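Local structure of triphenylmethane reductase (Citrobacter sp., 2JL1) at residues T263-D266 against L267-I271; Y107-A110 against E111-I114; W204-D207 against E208-Q211; I115-A118 against H119-A123. The protein binds NADP in a Rossmann-type domain and reduces triphenylmethane dyes, probably by hydride transfer from the reduced cofactor. One frame throughout, in Å; residues are numbered along the deposited sequence.

Contact 1 (T263-D266 against L267-I271)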
loop_
_atom_site.group_PDB
_atom_site.type_symbol
_atom_site.label_atom_id
_atom_site.label_comp_id
_atom_site.label_asym_id
_atom_site.label_seq_id
_atom_site.Cartn_x
_atom_site.Cartn_y
_atom_site.Cartn_z
ATOM N N THR A 263 21.271 9.839 -2.997
ATOM C CA THR A 263 22.038 8.797 -3.669
ATOM C C THR A 263 22.252 7.533 -2.850
ATOM O O THR A 263 22.083 7.487 -1.621
ATOM C CB THR A 263 23.444 9.298 -4.200
ATOM O OG1 THR A 263 24.335 9.478 -3.102
ATOM C CG2 THR A 263 23.364 10.596 -5.017
ATOM N N SER A 264 22.691 6.499 -3.550
ATOM C CA SER A 264 23.004 5.237 -2.915
ATOM C C SER A 264 24.068 4.559 -3.785
ATOM O O SER A 264 24.144 4.827 -4.994
ATOM C CB SER A 264 21.754 4.345 -2.874
ATOM O OG SER A 264 22.086 3.024 -2.447
ATOM N N ASP A 265 24.849 3.678 -3.164
ATOM C CA ASP A 265 25.814 2.828 -3.879
ATOM C C ASP A 265 25.229 1.469 -4.313
ATOM O O ASP A 265 25.941 0.671 -4.922
ATOM C CB ASP A 265 27.052 2.568 -3.014
ATOM C CG ASP A 265 27.840 3.829 -2.718
ATOM O OD1 ASP A 265 27.706 4.828 -3.482
ATOM O OD2 ASP A 265 28.594 3.813 -1.723
ATOM N N ASP A 266 23.944 1.235 -4.049
ATOM C CA ASP A 266 23.325 -0.082 -4.325
ATOM C C ASP A 266 23.479 -0.487 -5.777
ATOM O O ASP A 266 23.845 -1.634 -6.047
ATOM C CB ASP A 266 21.835 -0.124 -3.981
ATOM C CG ASP A 266 21.564 -0.013 -2.498
ATOM O OD1 ASP A 266 22.503 -0.090 -1.685
ATOM O OD2 ASP A 266 20.391 0.159 -2.141
ATOM N N LEU A 267 23.194 0.435 -6.706
ATOM C CA LEU A 267 23.242 0.078 -8.127
ATOM C C LEU A 267 24.669 -0.242 -8.563
ATOM O O LEU A 267 24.931 -1.296 -9.149
ATOM C CB LEU A 267 22.628 1.144 -9.031
ATOM C CG LEU A 267 22.721 0.896 -10.551
ATOM C CD1 LEU A 267 21.939 -0.380 -11.018
ATOM C CD2 LEU A 267 22.187 2.091 -11.276
ATOM N N GLN A 268 25.589 0.666 -8.263
ATOM C CA GLN A 268 26.988 0.447 -8.596
ATOM C C GLN A 268 27.544 -0.863 -8.005
ATOM O O GLN A 268 28.323 -1.558 -8.656
ATOM C CB GLN A 268 27.806 1.653 -8.156
ATOM C CG GLN A 268 29.262 1.580 -8.548
ATOM C CD GLN A 268 30.103 2.284 -7.542
ATOM O OE1 GLN A 268 30.395 1.739 -6.476
ATOM N NE2 GLN A 268 30.470 3.517 -7.840
ATOM N N LYS A 269 27.151 -1.193 -6.776
ATOM C CA LYS A 269 27.559 -2.462 -6.159
ATOM C C LYS A 269 27.019 -3.693 -6.889
ATOM O O LYS A 269 27.711 -4.695 -7.019
ATOM C CB LYS A 269 27.188 -2.488 -4.674
ATOM C CG LYS A 269 28.071 -1.548 -3.874
ATOM C CD LYS A 269 27.720 -1.499 -2.399
ATOM C CE LYS A 269 28.921 -0.938 -1.655
ATOM N NZ LYS A 269 28.507 -0.119 -0.486
ATOM N N LEU A 270 25.800 -3.597 -7.392
ATOM C CA LEU A 270 25.142 -4.687 -8.108
ATOM C C LEU A 270 25.686 -4.928 -9.524
ATOM O O LEU A 270 25.860 -6.094 -9.946
ATOM C CB LEU A 270 23.648 -4.381 -8.199
ATOM C CG LEU A 270 22.533 -5.380 -7.849
ATOM C CD1 LEU A 270 22.833 -6.804 -8.271
ATOM C CD2 LEU A 270 22.241 -5.334 -6.371
ATOM N N ILE A 271 25.926 -3.850 -10.271
ATOM C CA ILE A 271 26.267 -3.962 -11.697
ATOM C C ILE A 271 27.675 -3.472 -12.106
ATOM O O ILE A 271 28.045 -3.607 -13.274
ATOM C CB ILE A 271 25.185 -3.308 -12.613
ATOM C CG1 ILE A 271 25.214 -1.776 -12.501
ATOM C CG2 ILE A 271 23.789 -3.892 -12.315
ATOM C CD1 ILE A 271 24.485 -1.069 -13.629
HETATM O O HOH W 1 24.738 3.437 -7.409
HETATM O O HOH W 2 29.390 2.017 0.336
#
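The carboxylate of Asp265 is the flat group that Lys269 approaches one helical turn later, its ammonium arriving from the side of CB, with NZ 4.0 Å from Asp265 CB and 4.1 Å from Asp265 OD2. That separation is too long for a salt bridge, and a water closes it: water 2 donates to OD2 at 2.8 Å and accepts from Lys269 NZ at a short 2.5 Å, so the exact position of the water is somewhat doubtful. The other oxygen, OD1, is engaged by the side-chain amide of Asn201, which should fix the rotation of the group. Lys269 reaches this place because its CG sits beside its own backbone N (chi1 -71°). The chain therefore folds back over the preceding turn, and Lys269 CG packs 3.2 Å from Asp265 O. The same carbonyl oxygen accepts from Lys269 N at 2.9 Å. Leu270 N follows with a bond to Asp266 O at 3.1 Å. Ahead of these bonds Ser264 caps the turn leading into the helix, its OG accepting from Asp266 N at 3.0 Å. Water 1 accepts from Gln268 N and lies close to Ser264 O, bridging the first turn. In the fold, this is the start of the short helix 266-271. Asp266 OD2 is tied to the backbone of Asn197 on strand 194-198, while Leu267 turns inward onto Val173, Leu198 and Ala181, the last on helix 175-186, and Leu270 packs on Thr184 and Val185 of the same helix.

Contact 2 (Y107-A110 against E111-I114)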
loop_
_atom_site.group_PDB
_atom_site.type_symbol
_atom_site.label_atom_id
_atom_site.label_comp_id
_atom_site.label_asym_id
_atom_site.label_seq_id
_atom_site.Cartn_x
_atom_site.Cartn_y
_atom_site.Cartn_z
ATOM N N TYR A 107 10.172 2.586 -6.793
ATOM C CA TYR A 107 10.673 3.940 -7.015
ATOM C C TYR A 107 11.565 4.262 -5.820
ATOM O O TYR A 107 11.162 4.055 -4.672
ATOM C CB TYR A 107 9.493 4.900 -7.170
ATOM C CG TYR A 107 9.854 6.348 -7.397
ATOM C CD1 TYR A 107 10.649 6.727 -8.491
ATOM C CD2 TYR A 107 9.384 7.342 -6.537
ATOM C CE1 TYR A 107 10.994 8.076 -8.718
ATOM C CE2 TYR A 107 9.718 8.705 -6.753
ATOM C CZ TYR A 107 10.523 9.056 -7.855
ATOM O OH TYR A 107 10.872 10.381 -8.088
ATOM N N ALA A 108 12.799 4.690 -6.102
ATOM C CA ALA A 108 13.810 4.916 -5.080
ATOM C C ALA A 108 13.359 6.007 -4.142
ATOM O O ALA A 108 12.744 7.006 -4.561
ATOM C CB ALA A 108 15.145 5.291 -5.718
ATOM N N PHE A 109 13.666 5.816 -2.876
ATOM C CA PHE A 109 13.362 6.785 -1.831
ATOM C C PHE A 109 11.891 7.193 -1.797
ATOM O O PHE A 109 11.568 8.342 -1.470
ATOM C CB PHE A 109 14.305 7.984 -1.925
ATOM C CG PHE A 109 15.757 7.584 -1.917
ATOM C CD1 PHE A 109 16.330 7.022 -0.775
ATOM C CD2 PHE A 109 16.521 7.721 -3.047
ATOM C CE1 PHE A 109 17.678 6.635 -0.762
ATOM C CE2 PHE A 109 17.867 7.346 -3.049
ATOM C CZ PHE A 109 18.441 6.801 -1.902
ATOM N N ALA A 110 11.003 6.241 -2.103
ATOM C CA ALA A 110 9.570 6.554 -2.258
ATOM C C ALA A 110 8.978 7.246 -1.012
ATOM O O ALA A 110 8.140 8.164 -1.137
ATOM C CB ALA A 110 8.778 5.277 -2.596
ATOM N N GLU A 111 9.418 6.840 0.173
ATOM C CA GLU A 111 8.879 7.412 1.422
ATOM C C GLU A 111 9.100 8.927 1.538
ATOM O O GLU A 111 8.345 9.623 2.223
ATOM C CB GLU A 111 9.511 6.746 2.630
ATOM C CG GLU A 111 9.145 5.290 2.799
ATOM C CD GLU A 111 10.127 4.342 2.112
ATOM O OE1 GLU A 111 10.990 4.786 1.311
ATOM O OE2 GLU A 111 10.028 3.135 2.394
ATOM N N GLU A 112 10.132 9.427 0.862
ATOM C CA GLU A 112 10.483 10.854 0.914
ATOM C C GLU A 112 9.996 11.624 -0.294
ATOM O O GLU A 112 10.226 12.845 -0.409
ATOM C CB GLU A 112 12.000 11.012 1.049
ATOM C CG GLU A 112 12.473 10.668 2.445
ATOM C CD GLU A 112 12.720 9.188 2.645
ATOM O OE1 GLU A 112 13.165 8.506 1.690
ATOM O OE2 GLU A 112 12.498 8.705 3.772
ATOM N N SER A 113 9.341 10.909 -1.196
ATOM C CA SER A 113 8.949 11.478 -2.466
ATOM C C SER A 113 7.775 12.442 -2.347
ATOM O O SER A 113 6.938 12.304 -1.469
ATOM C CB SER A 113 8.628 10.368 -3.458
ATOM O OG SER A 113 8.158 10.926 -4.670
ATOM N N ILE A 114 7.745 13.425 -3.243
ATOM C CA ILE A 114 6.671 14.378 -3.317
ATOM C C ILE A 114 5.843 14.244 -4.601
ATOM O O ILE A 114 5.014 15.100 -4.883
ATOM C CB ILE A 114 7.200 15.855 -3.136
ATOM C CG1 ILE A 114 7.952 16.342 -4.392
ATOM C CG2 ILE A 114 8.053 15.992 -1.855
ATOM C CD1 ILE A 114 8.409 17.826 -4.325
#
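Tyr107 and Ser113 meet across two consecutive tight turns that carry the chain out of strand 101-107 toward helix 117-130. The first is a type II beta turn from Tyr107 to Ala110, closed by a weak bond from Ala110 N to Tyr107 O; Phe109 takes the positive phi (54°) that its third position requires. The second is a short 3-10 segment, in which Glu112 N donates to Phe109 O at 2.9 Å and Ser113 N to Ala110 O at 3.0 Å, both bonds spanning i to i+3. This coiling brings Ser113 back to the tyrosine, its OG lying at the edge of the Tyr107 ring in plane, 3.4 Å from CE2. With OG anti to the backbone N (chi1 176°), Ser113 hydrogen-bonds to Glu259, whose OE2 also pairs with Tyr107 OH, so a single carboxylate oxygen holds both hydroxyls. Glu112 bends at its second torsion and sets OE1 at the edge of the Phe109 ring, 3.8 Å from Phe109 CB; that oxygen is drawn into a salt bridge with Lys262. Glu111 OE1 is likewise paired with Arg139 of strand 135-140. Helix 117-130 packs on Ala110 through Leu122, while the backbone of Ala108 bonds to that of Asn140, at the end of neighbouring strand 135-140.

Contact 3 (W204-D207 against E208-Q211)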
loop_
_atom_site.group_PDB
_atom_site.type_symbol
_atom_site.label_atom_id
_atom_site.label_comp_id
_atom_site.label_asym_id
_atom_site.label_seq_id
_atom_site.Cartn_x
_atom_site.Cartn_y
_atom_site.Cartn_z
ATOM N N TRP A 204 23.750 14.855 -11.494
ATOM C CA TRP A 204 24.025 15.937 -12.445
ATOM C C TRP A 204 22.943 17.004 -12.317
ATOM O O TRP A 204 21.946 16.822 -11.609
ATOM C CB TRP A 204 24.067 15.367 -13.874
ATOM C CG TRP A 204 22.842 14.513 -14.282
ATOM C CD1 TRP A 204 22.672 13.185 -14.056
ATOM C CD2 TRP A 204 21.682 14.940 -15.031
ATOM N NE1 TRP A 204 21.481 12.754 -14.579
ATOM C CE2 TRP A 204 20.854 13.803 -15.197
ATOM C CE3 TRP A 204 21.271 16.165 -15.579
ATOM C CZ2 TRP A 204 19.620 13.855 -15.874
ATOM C CZ3 TRP A 204 20.050 16.226 -16.249
ATOM C CH2 TRP A 204 19.233 15.078 -16.392
ATOM N N THR A 205 23.155 18.136 -12.970
ATOM C CA THR A 205 22.172 19.187 -12.978
ATOM C C THR A 205 21.929 19.489 -14.450
ATOM O O THR A 205 22.710 19.043 -15.333
ATOM C CB THR A 205 22.690 20.451 -12.251
ATOM O OG1 THR A 205 23.904 20.890 -12.877
ATOM C CG2 THR A 205 22.967 20.148 -10.742
ATOM N N PHE A 206 20.898 20.268 -14.732
ATOM C CA PHE A 206 20.641 20.637 -16.128
ATOM C C PHE A 206 21.673 21.605 -16.714
ATOM O O PHE A 206 21.970 21.540 -17.905
ATOM C CB PHE A 206 19.202 21.105 -16.314
ATOM C CG PHE A 206 18.229 19.975 -16.330
ATOM C CD1 PHE A 206 17.623 19.544 -15.153
ATOM C CD2 PHE A 206 17.963 19.284 -17.519
ATOM C CE1 PHE A 206 16.733 18.474 -15.158
ATOM C CE2 PHE A 206 17.069 18.173 -17.527
ATOM C CZ PHE A 206 16.467 17.774 -16.339
ATOM N N ASP A 207 22.240 22.476 -15.878
ATOM C CA ASP A 207 23.435 23.235 -16.264
ATOM C C ASP A 207 24.531 22.332 -16.820
ATOM O O ASP A 207 25.087 22.626 -17.878
ATOM C CB ASP A 207 23.984 24.056 -15.093
ATOM C CG ASP A 207 23.275 25.375 -14.927
ATOM O OD1 ASP A 207 22.309 25.659 -15.669
ATOM O OD2 ASP A 207 23.711 26.164 -14.073
ATOM N N GLU A 208 24.831 21.250 -16.105
ATOM C CA GLU A 208 25.819 20.248 -16.499
ATOM C C GLU A 208 25.434 19.538 -17.799
ATOM O O GLU A 208 26.280 19.311 -18.656
ATOM C CB GLU A 208 25.994 19.175 -15.417
ATOM C CG GLU A 208 27.153 18.241 -15.738
ATOM C CD GLU A 208 27.459 17.220 -14.662
ATOM O OE1 GLU A 208 26.832 17.247 -13.576
ATOM O OE2 GLU A 208 28.373 16.404 -14.917
ATOM N N LEU A 209 24.155 19.173 -17.928
ATOM C CA LEU A 209 23.677 18.584 -19.165
ATOM C C LEU A 209 23.884 19.511 -20.363
ATOM O O LEU A 209 24.236 19.044 -21.452
ATOM C CB LEU A 209 22.180 18.206 -19.060
ATOM C CG LEU A 209 21.573 17.505 -20.293
ATOM C CD1 LEU A 209 22.389 16.260 -20.680
ATOM C CD2 LEU A 209 20.117 17.127 -20.019
ATOM N N ALA A 210 23.604 20.800 -20.191
ATOM C CA ALA A 210 23.785 21.761 -21.300
ATOM C C ALA A 210 25.266 21.878 -21.685
ATOM O O ALA A 210 25.612 22.028 -22.883
ATOM C CB ALA A 210 23.199 23.129 -20.941
ATOM N N GLN A 211 26.139 21.785 -20.685
ATOM C CA GLN A 211 27.592 21.909 -20.903
ATOM C C GLN A 211 28.083 20.674 -21.613
ATOM O O GLN A 211 28.844 20.784 -22.560
ATOM C CB GLN A 211 28.372 22.145 -19.579
ATOM C CG GLN A 211 29.920 22.015 -19.698
ATOM C CD GLN A 211 30.594 23.144 -20.482
ATOM O OE1 GLN A 211 30.100 24.278 -20.524
ATOM N NE2 GLN A 211 31.736 22.833 -21.112
#
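Thr205 holds the start of helix 206-217 with both its carbonyl and its hydroxyl. Thr205 O accepts from Leu209 N at 3.0 Å, whereas OG1 takes Glu208 N in a weak, longer bond of 3.4 Å. The hydroxyl lies between the backbone N and the carbonyl carbon (chi1 58°), which turns it toward Glu208 N, as an N-cap residue does. Regular helical bonds follow, from Ala210 N to Phe206 O at 2.9 Å and from Gln211 N to Asp207 O. Glu208 runs out extended alongside the residue before the cap, and its OE1 rests 3.3 Å from Trp204 CA and 3.4 Å from Trp204 CB. The exposed Asp207 hydrogen-bonds through OD1 to His223 of strand 222-225. That strand pairs with strand 160-163 in a small two-stranded parallel sheet, and Phe206, Leu209 and Ala210 pack on strand 160-163. On the buried side of the helix the two aromatic residues meet Leu209. The methyl CD2 of this leucine lies 3.9 Å from Trp204 CZ3 and as far from Phe206 CD2, its side chain running alongside both. Trp204 CZ3 stands over the centre of the Phe206 ring, 3.7 Å above its plane, and Tyr252 packs edge-to-face with that phenylalanine. Trp204 NE1 is bonded to Ser172 OG, and Leu209 extends onto Val281 of helix 277-285.

Contact 4 (I115-A118 against H119-A123)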
loop_
_atom_site.group_PDB
_atom_site.type_symbol
_atom_site.label_atom_id
_atom_site.label_comp_id
_atom_site.label_asym_id
_atom_site.label_seq_id
_atom_site.Cartn_x
_atom_site.Cartn_y
_atom_site.Cartn_z
ATOM N N ILE A 115 6.070 13.199 -5.397
ATOM C CA ILE A 115 5.193 12.931 -6.540
ATOM C C ILE A 115 4.178 11.793 -6.227
ATOM O O ILE A 115 4.529 10.824 -5.534
ATOM C CB ILE A 115 5.982 12.631 -7.805
ATOM C CG1 ILE A 115 6.707 11.305 -7.684
ATOM C CG2 ILE A 115 6.995 13.778 -8.093
ATOM C CD1 ILE A 115 6.648 10.470 -8.941
ATOM N N PRO A 116 2.909 11.935 -6.687
ATOM C CA PRO A 116 1.836 10.978 -6.360
ATOM C C PRO A 116 2.137 9.496 -6.656
ATOM O O PRO A 116 1.761 8.633 -5.866
ATOM C CB PRO A 116 0.654 11.495 -7.193
ATOM C CG PRO A 116 0.889 12.971 -7.266
ATOM C CD PRO A 116 2.383 13.067 -7.487
ATOM N N LEU A 117 2.841 9.219 -7.754
ATOM C CA LEU A 117 3.188 7.846 -8.139
ATOM C C LEU A 117 3.974 7.079 -7.054
ATOM O O LEU A 117 3.885 5.856 -6.989
ATOM C CB LEU A 117 3.911 7.809 -9.508
ATOM C CG LEU A 117 4.137 6.372 -10.023
ATOM C CD1 LEU A 117 2.821 5.679 -10.423
ATOM C CD2 LEU A 117 5.151 6.313 -11.154
ATOM N N ALA A 118 4.700 7.784 -6.179
ATOM C CA ALA A 118 5.417 7.121 -5.076
ATOM C C ALA A 118 4.437 6.327 -4.205
ATOM O O ALA A 118 4.775 5.293 -3.665
ATOM C CB ALA A 118 6.123 8.142 -4.213
ATOM N N HIS A 119 3.223 6.862 -4.054
ATOM C CA HIS A 119 2.215 6.212 -3.228
ATOM C C HIS A 119 1.796 4.856 -3.793
ATOM O O HIS A 119 1.524 3.912 -3.029
ATOM C CB HIS A 119 1.036 7.155 -2.990
ATOM C CG HIS A 119 1.396 8.315 -2.120
ATOM N ND1 HIS A 119 0.784 9.547 -2.210
ATOM C CD2 HIS A 119 2.359 8.438 -1.183
ATOM C CE1 HIS A 119 1.320 10.360 -1.318
ATOM N NE2 HIS A 119 2.289 9.715 -0.695
ATOM N N VAL A 120 1.723 4.778 -5.122
ATOM C CA VAL A 120 1.367 3.541 -5.813
ATOM C C VAL A 120 2.431 2.487 -5.535
ATOM O O VAL A 120 2.113 1.323 -5.284
ATOM C CB VAL A 120 1.319 3.735 -7.347
ATOM C CG1 VAL A 120 1.128 2.371 -8.048
ATOM C CG2 VAL A 120 0.184 4.687 -7.759
ATOM N N HIS A 121 3.698 2.892 -5.629
ATOM C CA HIS A 121 4.801 1.954 -5.443
ATOM C C HIS A 121 4.858 1.428 -4.019
ATOM O O HIS A 121 5.072 0.227 -3.789
ATOM C CB HIS A 121 6.127 2.590 -5.888
ATOM C CG HIS A 121 6.215 2.764 -7.368
ATOM N ND1 HIS A 121 6.071 1.708 -8.252
ATOM C CD2 HIS A 121 6.360 3.874 -8.127
ATOM C CE1 HIS A 121 6.147 2.165 -9.491
ATOM N NE2 HIS A 121 6.336 3.474 -9.441
ATOM N N LEU A 122 4.620 2.316 -3.057
ATOM C CA LEU A 122 4.618 1.896 -1.630
ATOM C C LEU A 122 3.415 0.976 -1.317
ATOM O O LEU A 122 3.564 -0.033 -0.604
ATOM C CB LEU A 122 4.637 3.112 -0.716
ATOM C CG LEU A 122 5.996 3.842 -0.621
ATOM C CD1 LEU A 122 5.805 5.333 -0.233
ATOM C CD2 LEU A 122 6.921 3.133 0.368
ATOM N N ALA A 123 2.247 1.297 -1.877
ATOM C CA ALA A 123 1.054 0.448 -1.723
ATOM C C ALA A 123 1.333 -0.945 -2.290
ATOM O O ALA A 123 0.953 -1.970 -1.689
ATOM C CB ALA A 123 -0.180 1.093 -2.410
HETATM O O HOH W 3 -0.959 10.320 -4.520
#
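Leu117 packs against His121 and Val120 in the first turns of helix 117-130, the crossover helix of the beta-alpha-beta unit that joins strands 101-107 and 135-140 of the Rossmann sheet. Its CB points away from the following turns, but with CG anti to the backbone N (chi1 -173°) the branch swings back beside His121 NE2 and CD2, the two side chains crossing obliquely. CG lies 3.7 Å from His121 NE2, then the chain forks: CD2 comes to 3.5 Å from the same NE2, while CD1 rests 3.9 Å from Val120 CG2. The imidazole is held from its other nitrogen, ND1, by Tyr104 OH, a bond that probably steadies the ring against which the leucine packs. The Leu117 carbonyl accepts from His121 N at 3.3 Å, with a weak second bond from Val120 N. Leu122 N likewise bonds to Ala118 O. His119 and Val120 lie against Thr130 of the second subunit, placing this face of the helix in the dimer interface. Leading into the helix, Pro116 O receives His119 N at 2.9 Å, an i to i+3 bond, and water 3, weakly bonded to that carbonyl oxygen, lies 3.0 Å from His119 ND1.

In the fold
Contacts 2 and 4 adjoin along the chain, their centres about 8 Å apart, and pack directly: Tyr107 CB lies 3.4 Å from His121 CD2, and Ser113 CB the same distance from Ala118 CB. Both approach the cofactor, the side chains of Tyr107 and His121 each lying about 5 Å from bound NADP and that of His121 about 3 Å from that of Ser74, which binds it. Contact 1 touches contact 2 where Thr263 O packs 3.7 Å from Phe109 CZ, although its Leu267 side chain is about 12 Å from NADP. Contact 3 touches none of the others; its centre is about 22 Å from that of contact 1, and its Trp204 side chain about 10 Å from NADP.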